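Local coordinates for protein putative glucoamylase (Bacteroides caccae ATCC 43185, PDB 4QT9) that probably hydrolyses glucosidic bonds in glucans, as a putative glucoamylase built on an alpha/alpha toroid, at residues 105-109 against 110-114; 124-127 against 128-132; 135-138 against 139-142. All blocks are in the same frame, centred on the assembly; numbering follows the deposited sequence.

Contact 1. Residues 105-109 against 110-114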
# COMPACT_ATOMS: atom_id res chain seq x y z
N ALA A 105 20.66 5.81 1.45
CA ALA A 105 20.24 4.69 2.29
C ALA A 105 20.66 3.36 1.71
O ALA A 105 20.85 3.27 0.51
CB ALA A 105 18.74 4.72 2.49
N ASP A 106 20.83 2.33 2.57
CA ASP A 106 21.22 0.97 2.17
C ASP A 106 20.30 0.37 1.13
O ASP A 106 19.09 0.50 1.24
CB ASP A 106 21.26 0.04 3.38
CG ASP A 106 22.41 0.29 4.33
OD1 ASP A 106 23.31 1.10 3.97
OD2 ASP A 106 22.43 -0.35 5.42
N ARG A 107 20.91 -0.25 0.10
CA ARG A 107 20.28 -0.92 -1.04
C ARG A 107 20.94 -2.27 -1.24
O ARG A 107 22.11 -2.43 -0.89
CB ARG A 107 20.38 -0.10 -2.35
CG ARG A 107 19.88 1.32 -2.27
CD ARG A 107 19.94 2.04 -3.60
NE ARG A 107 18.87 1.60 -4.50
CZ ARG A 107 18.57 2.19 -5.65
NH1 ARG A 107 19.27 3.25 -6.06
NH2 ARG A 107 17.58 1.74 -6.41
N PHE A 108 20.20 -3.25 -1.79
CA PHE A 108 20.64 -4.62 -2.01
C PHE A 108 20.22 -5.01 -3.40
O PHE A 108 19.05 -5.26 -3.65
CB PHE A 108 20.03 -5.53 -0.90
CG PHE A 108 20.27 -4.98 0.49
CD1 PHE A 108 19.39 -4.06 1.06
CD2 PHE A 108 21.46 -5.24 1.16
CE1 PHE A 108 19.65 -3.49 2.30
CE2 PHE A 108 21.71 -4.69 2.42
CZ PHE A 108 20.80 -3.83 2.98
N HIS A 109 21.18 -4.92 -4.33
CA HIS A 109 21.02 -5.12 -5.78
C HIS A 109 19.95 -4.13 -6.27
O HIS A 109 19.02 -4.51 -6.96
CB HIS A 109 20.71 -6.59 -6.14
CG HIS A 109 21.91 -7.47 -6.08
ND1 HIS A 109 22.77 -7.60 -7.15
CD2 HIS A 109 22.37 -8.23 -5.06
CE1 HIS A 109 23.71 -8.44 -6.76
NE2 HIS A 109 23.52 -8.84 -5.50
N GLY A 110 20.06 -2.89 -5.79
CA GLY A 110 19.14 -1.82 -6.15
C GLY A 110 17.82 -1.81 -5.39
O GLY A 110 17.11 -0.81 -5.44
N ALA A 111 17.47 -2.92 -4.72
CA ALA A 111 16.22 -3.02 -3.98
C ALA A 111 16.38 -2.42 -2.57
O ALA A 111 17.47 -2.46 -2.00
CB ALA A 111 15.74 -4.47 -3.89
N TYR A 112 15.30 -1.89 -2.01
CA TYR A 112 15.37 -1.30 -0.68
C TYR A 112 14.93 -2.30 0.39
O TYR A 112 14.12 -3.19 0.12
CB TYR A 112 14.55 -0.00 -0.63
CG TYR A 112 15.23 1.14 -1.35
CD1 TYR A 112 16.29 1.84 -0.77
CD2 TYR A 112 14.83 1.51 -2.64
CE1 TYR A 112 16.90 2.91 -1.43
CE2 TYR A 112 15.46 2.56 -3.32
CZ TYR A 112 16.48 3.26 -2.70
OH TYR A 112 17.09 4.31 -3.32
N PRO A 113 15.47 -2.18 1.64
CA PRO A 113 15.02 -3.10 2.70
C PRO A 113 13.63 -2.71 3.20
O PRO A 113 13.16 -1.61 2.88
CB PRO A 113 16.04 -2.86 3.81
CG PRO A 113 16.42 -1.42 3.65
CD PRO A 113 16.45 -1.20 2.16
N HIS A 114 13.00 -3.56 4.04
CA HIS A 114 11.72 -3.21 4.68
C HIS A 114 11.86 -1.93 5.53
O HIS A 114 11.05 -1.01 5.42
CB HIS A 114 11.23 -4.35 5.58
CG HIS A 114 9.80 -4.23 6.00
ND1 HIS A 114 8.95 -5.30 5.90
CD2 HIS A 114 9.11 -3.18 6.50
CE1 HIS A 114 7.77 -4.87 6.32
NE2 HIS A 114 7.82 -3.60 6.69
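The loop that follows helix 88-104 reverses in a type I' beta turn from Phe108 to Ala111, and Arg107 on the incoming arm reaches Gly110 within the turn and Tyr112 on the returning arm. Two backbone bonds close it: Phe108 N to Ala111 O at 2.8 Å, nearly straight with an N-H...O angle of 161°, and Ala111 N to Phe108 O at 3.0 Å. They define a single antiparallel, hydrogen-bonded pair, and the positive phi values of His109 and Gly110 fit the turn type. Arg107 then reaches along the turn: its chain bends at chi3 and brings the guanidinium round to the carbonyl of Gly110. NH2 meets Gly110 O at 2.8 Å, in the carbonyl plane and on a lone pair, while NE adds a weak bond to the same oxygen. The guanidinium lies almost parallel to the Tyr112 ring, the planes only 5° apart, with NE 3.4 Å from Tyr112 CZ and the phenol oxygen over one guanidinium face, displaced toward the rim. Further back along the chain, CG of Arg107 rests 3.5 Å from Tyr112 CE1. This describes one of two modelled conformers of each side chain. A second contact across the arms sets Pro113 CD at the edge of the Phe108 ring, 3.9 Å from CE1. Tyr112 OH bonds Leu102 O in the preceding helix, and Arg107 NH1 forms a salt bridge with Glu172 while NH2 also bonds Leu169 O. With Glu172 probably balancing its charge, Arg107 joins three carbonyl and carboxylate partners through a guanidinium held flat against the Tyr112 ring, and its bond through NH2, with the weak one from NE, would be expected to polarise the Gly110 carbonyl.

Contact 2. Residues 124-127 against 128-132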
# COMPACT_ATOMS: atom_id res chain seq x y z
N LYS A 124 17.47 -1.83 9.10
CA LYS A 124 17.07 -2.41 10.36
C LYS A 124 16.44 -3.74 9.99
O LYS A 124 15.41 -3.75 9.29
CB LYS A 124 16.16 -1.52 11.23
CG LYS A 124 15.74 -2.31 12.48
CD LYS A 124 14.74 -1.61 13.39
CE LYS A 124 14.42 -2.46 14.59
NZ LYS A 124 13.40 -1.81 15.48
N PRO A 125 17.06 -4.87 10.40
CA PRO A 125 16.49 -6.18 10.04
C PRO A 125 15.03 -6.30 10.48
O PRO A 125 14.69 -5.87 11.58
CB PRO A 125 17.40 -7.19 10.73
CG PRO A 125 18.72 -6.44 10.91
CD PRO A 125 18.29 -5.01 11.22
N PHE A 126 14.15 -6.79 9.58
CA PHE A 126 12.73 -6.93 9.90
C PHE A 126 12.49 -8.28 10.62
O PHE A 126 11.44 -8.50 11.22
CB PHE A 126 11.85 -6.75 8.65
CG PHE A 126 10.36 -6.87 8.89
CD1 PHE A 126 9.68 -5.92 9.65
CD2 PHE A 126 9.63 -7.92 8.34
CE1 PHE A 126 8.30 -6.04 9.88
CE2 PHE A 126 8.24 -8.03 8.56
CZ PHE A 126 7.59 -7.09 9.34
N GLY A 127 13.53 -9.10 10.63
CA GLY A 127 13.67 -10.42 11.25
C GLY A 127 15.14 -10.76 11.07
O GLY A 127 15.80 -10.13 10.24
N GLN A 128 15.69 -11.71 11.84
CA GLN A 128 17.13 -12.06 11.78
C GLN A 128 17.68 -12.17 10.33
O GLN A 128 18.56 -11.41 9.93
CB GLN A 128 17.42 -13.38 12.53
CG GLN A 128 18.90 -13.60 12.89
CD GLN A 128 19.24 -15.05 13.16
OE1 GLN A 128 18.60 -15.74 13.97
NE2 GLN A 128 20.28 -15.55 12.50
N LYS A 129 17.12 -13.09 9.55
CA LYS A 129 17.58 -13.34 8.19
C LYS A 129 16.97 -12.35 7.15
O LYS A 129 17.39 -12.37 6.00
CB LYS A 129 17.33 -14.81 7.82
CG LYS A 129 18.13 -15.75 8.71
CD LYS A 129 17.90 -17.22 8.39
CE LYS A 129 18.87 -18.10 9.14
NZ LYS A 129 18.69 -19.54 8.79
N ASP A 130 16.07 -11.46 7.57
CA ASP A 130 15.49 -10.44 6.71
C ASP A 130 16.25 -9.11 6.97
O ASP A 130 15.72 -8.17 7.56
CB ASP A 130 13.97 -10.33 6.95
CG ASP A 130 13.20 -9.44 5.98
OD1 ASP A 130 13.84 -8.84 5.08
OD2 ASP A 130 11.97 -9.32 6.14
N ASN A 131 17.54 -9.09 6.58
CA ASN A 131 18.46 -7.96 6.78
C ASN A 131 18.94 -7.37 5.44
O ASN A 131 19.96 -6.72 5.37
CB ASN A 131 19.67 -8.45 7.61
CG ASN A 131 20.54 -9.50 6.93
OD1 ASN A 131 20.15 -10.17 5.97
ND2 ASN A 131 21.73 -9.70 7.44
N GLY A 132 18.22 -7.66 4.37
CA GLY A 132 18.65 -7.19 3.06
C GLY A 132 17.52 -6.57 2.29
O GLY A 132 16.74 -5.81 2.85
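The Phe126 ring presents its edge to Asp130, whose OD2 lies near the ring plane, 3.5 Å from CD2; elsewhere the ring stacks with His114 and meets Trp115 edge-to-face. The motif beneath is a type I beta turn from Gly127 to Asp130, in the loop between strands 123-124 and 133-134. Ring and carboxylate planes stand 84° apart, although the two side chains run side by side in the same direction. Both have CG anti to the backbone N (chi1 -179° for Phe126 and -172° for Asp130), which sets them alongside each other. An oxygen at the ring's rim faces the slightly positive hydrogens, an arrangement likely to be mildly favourable. Within the turn, Asp130 N donates to Gly127 O at 3.0 Å. One step outward, Phe126 N bonds Asp130 O at 2.9 Å. The same oxygen also receives a CA-H contact from Pro125, so two neighbouring residues converge on it. At the surface, Gln128 NE2 bonds Tyr194 OH and Lys129 NZ forms a salt bridge with Glu197, which join the turn to a later loop. The CB of Asn131, whose OD1 bonds Ser191 OG, lies 4.0 Å from Pro125 CG.

Contact 3. Residues 135-138 against 139-142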
# COMPACT_ATOMS: atom_id res chain seq x y z
N LEU A 135 11.74 -7.08 -1.97
CA LEU A 135 11.28 -6.62 -3.29
C LEU A 135 9.81 -6.12 -3.32
O LEU A 135 9.47 -5.24 -4.12
CB LEU A 135 11.50 -7.69 -4.36
CG LEU A 135 11.64 -7.18 -5.79
CD1 LEU A 135 12.87 -6.33 -5.96
CD2 LEU A 135 11.64 -8.33 -6.78
N VAL A 136 8.98 -6.64 -2.44
CA VAL A 136 7.58 -6.22 -2.33
C VAL A 136 7.53 -4.78 -1.82
O VAL A 136 6.83 -3.94 -2.39
CB VAL A 136 6.82 -7.18 -1.41
CG1 VAL A 136 5.41 -6.67 -1.13
CG2 VAL A 136 6.79 -8.57 -2.02
N GLU A 137 8.29 -4.48 -0.78
CA GLU A 137 8.38 -3.15 -0.20
C GLU A 137 9.01 -2.16 -1.20
O GLU A 137 8.56 -1.02 -1.30
CB GLU A 137 9.19 -3.23 1.09
CG GLU A 137 8.38 -3.78 2.24
CD GLU A 137 7.54 -2.73 2.95
OE1 GLU A 137 8.13 -1.92 3.71
OE2 GLU A 137 6.32 -2.69 2.71
N THR A 138 9.99 -2.63 -1.99
CA THR A 138 10.63 -1.83 -3.05
C THR A 138 9.58 -1.43 -4.12
O THR A 138 9.56 -0.28 -4.57
CB THR A 138 11.80 -2.61 -3.67
OG1 THR A 138 12.77 -2.84 -2.66
CG2 THR A 138 12.45 -1.86 -4.83
N ALA A 139 8.69 -2.37 -4.46
CA ALA A 139 7.65 -2.15 -5.46
C ALA A 139 6.66 -1.07 -5.01
O ALA A 139 6.31 -0.20 -5.81
CB ALA A 139 6.94 -3.44 -5.74
N PHE A 140 6.23 -1.10 -3.73
CA PHE A 140 5.34 -0.09 -3.14
C PHE A 140 6.03 1.28 -3.08
O PHE A 140 5.39 2.28 -3.36
CB PHE A 140 4.84 -0.52 -1.74
CG PHE A 140 3.97 -1.77 -1.79
CD1 PHE A 140 3.05 -1.96 -2.81
CD2 PHE A 140 4.09 -2.75 -0.81
CE1 PHE A 140 2.29 -3.13 -2.88
CE2 PHE A 140 3.30 -3.91 -0.87
CZ PHE A 140 2.41 -4.10 -1.91
N LEU A 141 7.31 1.33 -2.83
CA LEU A 141 8.04 2.61 -2.86
C LEU A 141 8.12 3.13 -4.30
O LEU A 141 7.91 4.34 -4.53
CB LEU A 141 9.45 2.43 -2.26
CG LEU A 141 10.40 3.65 -2.23
CD1 LEU A 141 9.84 4.84 -1.38
CD2 LEU A 141 11.72 3.26 -1.63
N MSE A 142 8.45 2.24 -5.26
CA MSE A 142 8.61 2.64 -6.66
C MSE A 142 7.29 3.08 -7.27
O MSE A 142 7.28 4.03 -8.03
CB MSE A 142 9.26 1.54 -7.50
CG MSE A 142 10.73 1.35 -7.22
SE MSE A 142 11.76 2.94 -7.64
CE MSE A 142 10.67 3.84 -8.99
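Phe140 leans back over the preceding turn of helix 135-152 toward Val136 and Glu137. Its CB lies 3.8 Å from Glu137 O. CG and then CD2 pass over Val136 O, the latter at 3.4 Å, so this carbonyl oxygen sits over one face of the ring. CE2 reaches Val136 CG1 at 3.5 Å, and CZ touches the same methyl at 4.0 Å. The two side chains run side by side: Val136 holds CG1 anti to its backbone N (chi1 172°), which sets that methyl against the far half of the ring. At the edge, Glu137 OE2 stands 4.2 Å from CD2, its carboxylate turned 76° from the ring plane. Val136 O is also the acceptor for Phe140 N at 3.2 Å, one of four successive i to i+4 bonds that identify regular alpha-helix. With an alanine in place of Phe140, Val136 CG1 would probably lose its aromatic partner and a gap would open above the Val136 carbonyl. Glu137 OE1 bonds Gly68 N, and this side chain lies about 3 Å from a bound acetate, probably from the crystallisation liquor. Thr138 OG1 bonds Asp134 O and Glu137 N bonds Asp134 OD1, tying the helix start to strand 133-134. Through Phe72, Ile210 and Met211, the first two turns of helix 135-152 are packed against helices 67-83 and 209-217 in the alpha/alpha toroid.

In the fold
From the N terminus, the chain leaves helix 88-104 and contact 1 closes its loop before strand 115-117. Contact 2 then closes the loop between strands 123-124 and 133-134, and contact 3 starts helix 135-152 directly afterwards. The three follow in series; none nests within or crosses another. Contacts 1 and 2 meet where Pro113 CB packs 3.2 Å from Gly132 O and His114 faces Phe126. Contact 1 also meets the helix start, with a probable hydrogen bond of 2.8 Å from Tyr112 N to Thr138 OG1. Contacts 2 and 3 adjoin only in sequence, so contact 1 bridges the surface loop and the buried helix of the toroid.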